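Local coordinates for carboxynorspermidine decarboxylase (Campylobacter jejuni subsp. jejuni 81116, PDB 3N29), which probably decarboxylates carboxynorspermidine to norspermidine with the help of pyridoxal-5'-phosphate, as a beta/alpha-barrel-fold basic amino acid decarboxylase, at residues K293-M306 and L343-E357. Residues are numbered along the deposited sequence; the frame is centred on the assembly and turned at random.
Sequences KQIAILDTSSEAHM and LLTGNTCLAGDVMGE
The carboxylate of D353 accepts hydrogen bonds from S301 and S302, tying the loop 346-353 to the start of helix 302-305, in the C-terminal sheet domain of this barrel-fold decarboxylase. Beside this site, strands 294-298 and 343-345 pair in parallel. A296 N donates to L343 O, and A296 O takes both T345 N and T345 OG1.

D353 can be followed outward. CB points along the contact rather than at the serines, and CG, anti to the backbone N (chi1 -163°), brings the carboxylate round to them. CG is 3.6 Å from both S301 OG and S302 OG, which lie about at right angles as seen from it. OD1 accepts S302 N on its syn side at 2.8 Å. It also accepts S302 OG, from above the carboxylate plane, at 2.6 Å. OD2 accepts S301 OG at 2.9 Å and T348 OG1, both from the same face. Four bonds thus fix the rotation of the carboxylate, and the nearby donors probably favour its charged form.

S301 is the N-cap of the helix: its OG also accepts A304 N. T348 CG2 packs tightly against S301 CB.

M355 is bent at chi2 (68°), and its CE presses on T300 CG2 at 3.5 Å. M306 crosses it at about a right angle, and F372 touches both methionines. R180 of the second subunit packs on D353 and binds G346 O and L350 O, which places this loop at the dimer interface beside a bound pyridoxal phosphate. At the far end, K293 NZ forms a salt bridge with E357 OE1 at 2.7 Å, coming from above the carboxylate plane.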
ATOM      1  N   LYS A 293     -27.447   0.666  -9.569  1.00  8.10           N
ATOM      2  CA  LYS A 293     -27.450  -0.079  -8.320  1.00  8.33           C
ATOM      3  C   LYS A 293     -27.465   0.849  -7.100  1.00  6.17           C
ATOM      4  O   LYS A 293     -27.176   1.997  -7.209  1.00  3.75           O
ATOM      5  CB  LYS A 293     -26.246  -0.985  -8.227  1.00  9.11           C
ATOM      6  CG  LYS A 293     -25.856  -1.616  -9.495  1.00 14.48           C
ATOM      7  CD  LYS A 293     -25.454  -3.037  -9.369  1.00 20.19           C
ATOM      8  CE  LYS A 293     -26.541  -3.871  -8.689  1.00 23.91           C
ATOM      9  NZ  LYS A 293     -26.773  -5.162  -9.309  1.00 23.59           N
ATOM     10  N   GLN A 294     -27.819   0.326  -5.953  1.00  4.85           N
ATOM     11  CA  GLN A 294     -27.658   1.037  -4.723  1.00  4.70           C
ATOM     12  C   GLN A 294     -26.189   0.904  -4.343  1.00  2.41           C
ATOM     13  O   GLN A 294     -25.604  -0.131  -4.469  1.00  2.00           O
ATOM     14  CB  GLN A 294     -28.519   0.464  -3.635  1.00  5.66           C
ATOM     15  CG  GLN A 294     -29.988   0.512  -3.914  1.00  9.25           C
ATOM     16  CD  GLN A 294     -30.498   1.859  -3.821  1.00 10.40           C
ATOM     17  OE1 GLN A 294     -30.551   2.423  -2.777  1.00 16.50           O
ATOM     18  NE2 GLN A 294     -30.864   2.403  -4.922  1.00 10.94           N
ATOM     19  N   ILE A 295     -25.622   2.013  -3.933  1.00  2.00           N
ATOM     20  CA  ILE A 295     -24.235   2.094  -3.566  1.00  2.00           C
ATOM     21  C   ILE A 295     -24.064   2.692  -2.181  1.00  2.10           C
ATOM     22  O   ILE A 295     -24.493   3.770  -1.948  1.00  3.23           O
ATOM     23  CB  ILE A 295     -23.484   2.974  -4.565  1.00  2.59           C
ATOM     24  CG1 ILE A 295     -23.689   2.454  -5.975  1.00  5.93           C
ATOM     25  CG2 ILE A 295     -22.028   3.028  -4.242  1.00  2.00           C
ATOM     26  CD1 ILE A 295     -23.305   3.373  -7.008  1.00  6.25           C
ATOM     27  N   ALA A 296     -23.380   1.983  -1.305  1.00  2.79           N
ATOM     28  CA  ALA A 296     -23.080   2.458   0.015  1.00  3.68           C
ATOM     29  C   ALA A 296     -21.640   2.914   0.027  1.00  3.29           C
ATOM     30  O   ALA A 296     -20.762   2.197  -0.342  1.00  2.10           O
ATOM     31  CB  ALA A 296     -23.271   1.384   0.995  1.00  2.31           C
ATOM     32  N   ILE A 297     -21.429   4.132   0.450  1.00  2.00           N
ATOM     33  CA  ILE A 297     -20.090   4.689   0.557  1.00  2.00           C
ATOM     34  C   ILE A 297     -19.698   4.628   2.038  1.00  2.00           C
ATOM     35  O   ILE A 297     -20.370   5.224   2.878  1.00  2.00           O
ATOM     36  CB  ILE A 297     -20.085   6.088   0.091  1.00  2.00           C
ATOM     37  CG1 ILE A 297     -20.582   6.128  -1.376  1.00  2.00           C
ATOM     38  CG2 ILE A 297     -18.682   6.693   0.230  1.00  2.23           C
ATOM     39  CD1 ILE A 297     -20.560   7.555  -2.077  1.00  3.12           C
ATOM     40  N   LEU A 298     -18.645   3.920   2.312  1.00  2.00           N
ATOM     41  CA  LEU A 298     -18.214   3.658   3.665  1.00  2.12           C
ATOM     42  C   LEU A 298     -17.083   4.581   4.085  1.00  4.21           C
ATOM     43  O   LEU A 298     -16.397   5.189   3.221  1.00  5.06           O
ATOM     44  CB  LEU A 298     -17.763   2.236   3.822  1.00  3.00           C
ATOM     45  CG  LEU A 298     -18.694   1.219   3.214  1.00  2.00           C
ATOM     46  CD1 LEU A 298     -18.128  -0.166   3.444  1.00  2.81           C
ATOM     47  CD2 LEU A 298     -20.166   1.421   3.678  1.00  4.18           C
ATOM     48  N   ASP A 299     -16.737   4.550   5.392  1.00  4.35           N
ATOM     49  CA  ASP A 299     -15.566   5.320   5.883  1.00  5.78           C
ATOM     50  C   ASP A 299     -14.270   4.531   5.932  1.00  6.64           C
ATOM     51  O   ASP A 299     -13.358   4.717   6.784  1.00  6.49           O
ATOM     52  CB  ASP A 299     -15.898   6.027   7.228  1.00  6.20           C
ATOM     53  CG  ASP A 299     -16.241   5.056   8.377  1.00  5.16           C
ATOM     54  OD1 ASP A 299     -16.223   3.859   8.164  1.00  4.26           O
ATOM     55  OD2 ASP A 299     -16.539   5.552   9.508  1.00  9.18           O
ATOM     56  N   THR A 300     -14.124   3.612   4.993  1.00  6.60           N
ATOM     57  CA  THR A 300     -12.945   2.821   4.897  1.00  5.57           C
ATOM     58  C   THR A 300     -12.659   2.693   3.399  1.00  7.70           C
ATOM     59  O   THR A 300     -13.438   3.158   2.567  1.00  7.04           O
ATOM     60  CB  THR A 300     -13.053   1.439   5.590  1.00  7.65           C
ATOM     61  OG1 THR A 300     -11.757   0.887   5.733  1.00  8.99           O
ATOM     62  CG2 THR A 300     -13.901   0.376   4.792  1.00  7.27           C
ATOM     63  N   SER A 301     -11.484   2.214   3.099  1.00  7.16           N
ATOM     64  CA  SER A 301     -11.013   2.150   1.687  1.00  9.23           C
ATOM     65  C   SER A 301     -10.374   0.815   1.417  1.00  9.30           C
ATOM     66  O   SER A 301      -9.534   0.306   2.196  1.00  9.28           O
ATOM     67  CB  SER A 301     -10.060   3.290   1.385  1.00  8.80           C
ATOM     68  OG  SER A 301      -9.130   2.947   0.383  1.00  8.02           O
ATOM     69  N   SER A 302     -10.761   0.200   0.289  1.00  9.10           N
ATOM     70  CA  SER A 302     -10.124  -1.054  -0.106  1.00  9.66           C
ATOM     71  C   SER A 302      -8.665  -0.795  -0.361  1.00  8.84           C
ATOM     72  O   SER A 302      -7.829  -1.523   0.199  1.00  8.88           O
ATOM     73  CB  SER A 302     -10.854  -1.647  -1.346  1.00 10.28           C
ATOM     74  OG  SER A 302     -10.813  -0.662  -2.370  1.00 15.97           O
ATOM     75  N   GLU A 303      -8.346   0.260  -1.097  1.00  9.78           N
ATOM     76  CA  GLU A 303      -6.958   0.560  -1.505  1.00 11.18           C
ATOM     77  C   GLU A 303      -6.006   0.840  -0.308  1.00 10.30           C
ATOM     78  O   GLU A 303      -4.883   0.341  -0.261  1.00 10.49           O
ATOM     79  CB  GLU A 303      -6.956   1.782  -2.386  1.00 14.11           C
ATOM     80  CG  GLU A 303      -5.525   2.255  -2.767  1.00 21.24           C
ATOM     81  CD  GLU A 303      -5.122   1.824  -4.189  1.00 28.96           C
ATOM     82  OE1 GLU A 303      -6.043   1.396  -4.963  1.00 30.27           O
ATOM     83  OE2 GLU A 303      -3.905   1.937  -4.500  1.00 24.28           O
ATOM     84  N   ALA A 304      -6.503   1.588   0.685  1.00  7.80           N
ATOM     85  CA  ALA A 304      -5.651   2.047   1.785  1.00  7.14           C
ATOM     86  C   ALA A 304      -5.695   1.106   2.969  1.00  7.46           C
ATOM     87  O   ALA A 304      -4.677   1.007   3.712  1.00  8.00           O
ATOM     88  CB  ALA A 304      -6.087   3.465   2.178  1.00  5.71           C
ATOM     89  N   HIS A 305      -6.841   0.423   3.180  1.00  7.32           N
ATOM     90  CA  HIS A 305      -7.099  -0.346   4.432  1.00  7.48           C
ATOM     91  C   HIS A 305      -7.210  -1.860   4.261  1.00  8.17           C
ATOM     92  O   HIS A 305      -7.020  -2.600   5.222  1.00  8.50           O
ATOM     93  CB  HIS A 305      -8.372   0.206   5.138  1.00  7.28           C
ATOM     94  CG  HIS A 305      -8.323   1.676   5.461  1.00  4.38           C
ATOM     95  ND1 HIS A 305      -9.447   2.418   5.679  1.00  7.02           N
ATOM     96  CD2 HIS A 305      -7.292   2.550   5.517  1.00  2.86           C
ATOM     97  CE1 HIS A 305      -9.127   3.690   5.888  1.00  5.93           C
ATOM     98  NE2 HIS A 305      -7.813   3.793   5.809  1.00  4.44           N
ATOM     99  N   MET A 306      -7.495  -2.350   3.018  1.00 11.22           N
ATOM    100  CA  MET A 306      -7.487  -3.766   2.735  1.00  9.85           C
ATOM    101  C   MET A 306      -6.708  -3.937   1.426  1.00 10.47           C
ATOM    102  O   MET A 306      -7.266  -4.454   0.457  1.00 12.65           O
ATOM    103  CB  MET A 306      -8.930  -4.370   2.620  1.00  8.47           C
ATOM    104  CG  MET A 306      -9.829  -4.317   3.965  1.00  9.04           C
ATOM    105  SD  MET A 306     -11.549  -4.877   3.728  1.00  4.80           S
ATOM    106  CE  MET A 306     -12.348  -3.395   3.160  1.00 13.75           C
ATOM    107  N   LEU A 343     -23.587  -2.239  -3.873  1.00 13.71           N
ATOM    108  CA  LEU A 343     -22.146  -2.027  -4.077  1.00 14.70           C
ATOM    109  C   LEU A 343     -21.598  -1.359  -2.795  1.00 14.87           C
ATOM    110  O   LEU A 343     -22.124  -0.347  -2.338  1.00 13.38           O
ATOM    111  CB  LEU A 343     -21.873  -1.155  -5.301  1.00 15.51           C
ATOM    112  CG  LEU A 343     -21.981  -1.833  -6.664  1.00 20.30           C
ATOM    113  CD1 LEU A 343     -21.783  -0.749  -7.826  1.00 24.33           C
ATOM    114  CD2 LEU A 343     -20.937  -2.953  -6.727  1.00 24.12           C
ATOM    115  N   LEU A 344     -20.612  -1.966  -2.163  1.00 13.68           N
ATOM    116  CA  LEU A 344     -19.918  -1.348  -1.018  1.00 14.31           C
ATOM    117  C   LEU A 344     -18.642  -0.719  -1.536  1.00 13.40           C
ATOM    118  O   LEU A 344     -17.907  -1.378  -2.322  1.00 12.42           O
ATOM    119  CB  LEU A 344     -19.540  -2.411  -0.006  1.00 13.94           C
ATOM    120  CG  LEU A 344     -20.696  -3.145   0.658  1.00 14.65           C
ATOM    121  CD1 LEU A 344     -20.125  -4.084   1.758  1.00 11.26           C
ATOM    122  CD2 LEU A 344     -21.815  -2.262   1.223  1.00 15.23           C
ATOM    123  N   THR A 345     -18.446   0.553  -1.207  1.00 12.65           N
ATOM    124  CA  THR A 345     -17.396   1.310  -1.786  1.00 12.71           C
ATOM    125  C   THR A 345     -16.710   2.147  -0.735  1.00 13.62           C
ATOM    126  O   THR A 345     -17.271   2.360   0.338  1.00 14.30           O
ATOM    127  CB  THR A 345     -17.965   2.214  -2.875  1.00 13.85           C
ATOM    128  OG1 THR A 345     -18.840   3.213  -2.367  1.00 13.01           O
ATOM    129  CG2 THR A 345     -18.797   1.366  -3.967  1.00 13.40           C
ATOM    130  N   GLY A 346     -15.563   2.716  -1.096  1.00 14.32           N
ATOM    131  CA  GLY A 346     -14.702   3.414  -0.150  1.00 13.39           C
ATOM    132  C   GLY A 346     -14.746   4.920  -0.241  1.00 13.57           C
ATOM    133  O   GLY A 346     -15.357   5.491  -1.101  1.00 11.90           O
ATOM    134  N   ASN A 347     -13.953   5.530   0.615  1.00 14.16           N
ATOM    135  CA  ASN A 347     -13.900   6.985   0.828  1.00 15.18           C
ATOM    136  C   ASN A 347     -12.685   7.710   0.204  1.00 14.66           C
ATOM    137  O   ASN A 347     -12.542   8.940   0.378  1.00 15.48           O
ATOM    138  CB  ASN A 347     -14.049   7.381   2.295  1.00 15.08           C
ATOM    139  CG  ASN A 347     -12.971   6.855   3.178  1.00 18.11           C
ATOM    140  OD1 ASN A 347     -12.148   5.991   2.768  1.00 15.88           O
ATOM    141  ND2 ASN A 347     -12.974   7.316   4.435  1.00 16.18           N
ATOM    142  N   THR A 348     -11.837   6.982  -0.521  1.00 15.46           N
ATOM    143  CA  THR A 348     -10.828   7.643  -1.295  1.00 15.55           C
ATOM    144  C   THR A 348     -11.505   8.233  -2.507  1.00 14.97           C
ATOM    145  O   THR A 348     -12.671   7.895  -2.845  1.00 13.29           O
ATOM    146  CB  THR A 348      -9.674   6.749  -1.717  1.00 17.91           C
ATOM    147  OG1 THR A 348     -10.130   5.831  -2.700  1.00 15.70           O
ATOM    148  CG2 THR A 348      -9.113   6.012  -0.481  1.00 20.44           C
ATOM    149  N   CYS A 349     -10.814   9.171  -3.131  1.00 14.78           N
ATOM    150  CA  CYS A 349     -11.296   9.732  -4.402  1.00 15.90           C
ATOM    151  C   CYS A 349     -11.082   8.835  -5.645  1.00 16.96           C
ATOM    152  O   CYS A 349     -11.403   9.262  -6.723  1.00 19.17           O
ATOM    153  CB  CYS A 349     -10.723  11.171  -4.578  1.00 16.18           C
ATOM    154  SG  CYS A 349     -11.254  12.260  -3.202  1.00 18.50           S
ATOM    155  N   LEU A 350     -10.651   7.583  -5.530  1.00 17.13           N
ATOM    156  CA  LEU A 350     -10.368   6.743  -6.715  1.00 18.37           C
ATOM    157  C   LEU A 350     -11.648   6.116  -7.194  1.00 18.91           C
ATOM    158  O   LEU A 350     -12.427   5.662  -6.411  1.00 17.68           O
ATOM    159  CB  LEU A 350      -9.433   5.547  -6.380  1.00 19.27           C
ATOM    160  CG  LEU A 350      -8.055   5.904  -5.844  1.00 23.05           C
ATOM    161  CD1 LEU A 350      -7.277   4.592  -5.393  1.00 27.90           C
ATOM    162  CD2 LEU A 350      -7.331   6.677  -6.908  1.00 22.52           C
ATOM    163  N   ALA A 351     -11.846   6.063  -8.492  1.00 19.46           N
ATOM    164  CA  ALA A 351     -13.027   5.374  -9.074  1.00 20.05           C
ATOM    165  C   ALA A 351     -13.158   3.911  -8.684  1.00 19.01           C
ATOM    166  O   ALA A 351     -14.272   3.407  -8.440  1.00 21.92           O
ATOM    167  CB  ALA A 351     -12.939   5.497 -10.592  1.00 20.48           C
ATOM    168  N   GLY A 352     -12.032   3.227  -8.634  1.00 18.74           N
ATOM    169  CA  GLY A 352     -11.959   1.762  -8.344  1.00 19.04           C
ATOM    170  C   GLY A 352     -11.973   1.359  -6.889  1.00 17.92           C
ATOM    171  O   GLY A 352     -11.676   0.202  -6.539  1.00 18.67           O
ATOM    172  N   ASP A 353     -12.263   2.301  -6.014  1.00 17.02           N
ATOM    173  CA  ASP A 353     -12.318   1.972  -4.544  1.00 15.53           C
ATOM    174  C   ASP A 353     -13.680   1.393  -4.264  1.00 14.88           C
ATOM    175  O   ASP A 353     -14.544   2.052  -3.708  1.00 12.16           O
ATOM    176  CB  ASP A 353     -12.050   3.202  -3.682  1.00 15.90           C
ATOM    177  CG  ASP A 353     -11.676   2.858  -2.199  1.00 17.39           C
ATOM    178  OD1 ASP A 353     -11.856   1.692  -1.821  1.00 18.55           O
ATOM    179  OD2 ASP A 353     -11.257   3.787  -1.425  1.00 17.19           O
ATOM    180  N   VAL A 354     -13.821   0.118  -4.643  1.00 13.75           N
ATOM    181  CA  VAL A 354     -15.053  -0.643  -4.587  1.00 14.47           C
ATOM    182  C   VAL A 354     -14.663  -1.999  -3.918  1.00 15.10           C
ATOM    183  O   VAL A 354     -13.725  -2.695  -4.366  1.00 15.12           O
ATOM    184  CB  VAL A 354     -15.604  -0.875  -6.025  1.00 14.62           C
ATOM    185  CG1 VAL A 354     -16.742  -1.927  -6.064  1.00 15.70           C
ATOM    186  CG2 VAL A 354     -15.984   0.511  -6.660  1.00 15.40           C
ATOM    187  N   MET A 355     -15.432  -2.416  -2.920  1.00 15.29           N
ATOM    188  CA  MET A 355     -15.167  -3.701  -2.292  1.00 15.04           C
ATOM    189  C   MET A 355     -15.811  -4.893  -3.027  1.00 15.58           C
ATOM    190  O   MET A 355     -15.284  -6.017  -2.969  1.00 15.48           O
ATOM    191  CB  MET A 355     -15.606  -3.694  -0.847  1.00 14.61           C
ATOM    192  CG  MET A 355     -14.804  -2.781   0.087  1.00 17.46           C
ATOM    193  SD  MET A 355     -14.997  -0.894  -0.201  1.00 15.03           S
ATOM    194  CE  MET A 355     -14.213  -0.273   1.414  1.00 17.96           C
ATOM    195  N   GLY A 356     -16.962  -4.652  -3.674  1.00 14.23           N
ATOM    196  CA  GLY A 356     -17.744  -5.667  -4.344  1.00 14.07           C
ATOM    197  C   GLY A 356     -19.231  -5.411  -4.192  1.00 14.32           C
ATOM    198  O   GLY A 356     -19.635  -4.376  -3.639  1.00 14.10           O
ATOM    199  N   GLU A 357     -20.076  -6.315  -4.731  1.00 13.74           N
ATOM    200  CA  GLU A 357     -21.514  -6.211  -4.630  1.00 13.33           C
ATOM    201  C   GLU A 357     -21.993  -7.315  -3.691  1.00 13.39           C
ATOM    202  O   GLU A 357     -21.556  -8.460  -3.845  1.00 13.06           O
ATOM    203  CB  GLU A 357     -22.163  -6.444  -6.005  1.00 13.86           C
ATOM    204  CG  GLU A 357     -23.584  -6.099  -6.004  1.00 15.45           C
ATOM    205  CD  GLU A 357     -24.305  -6.482  -7.327  1.00 22.22           C
ATOM    206  OE1 GLU A 357     -25.582  -6.508  -7.330  1.00 24.50           O
ATOM    207  OE2 GLU A 357     -23.596  -6.806  -8.309  1.00 25.61           O
TER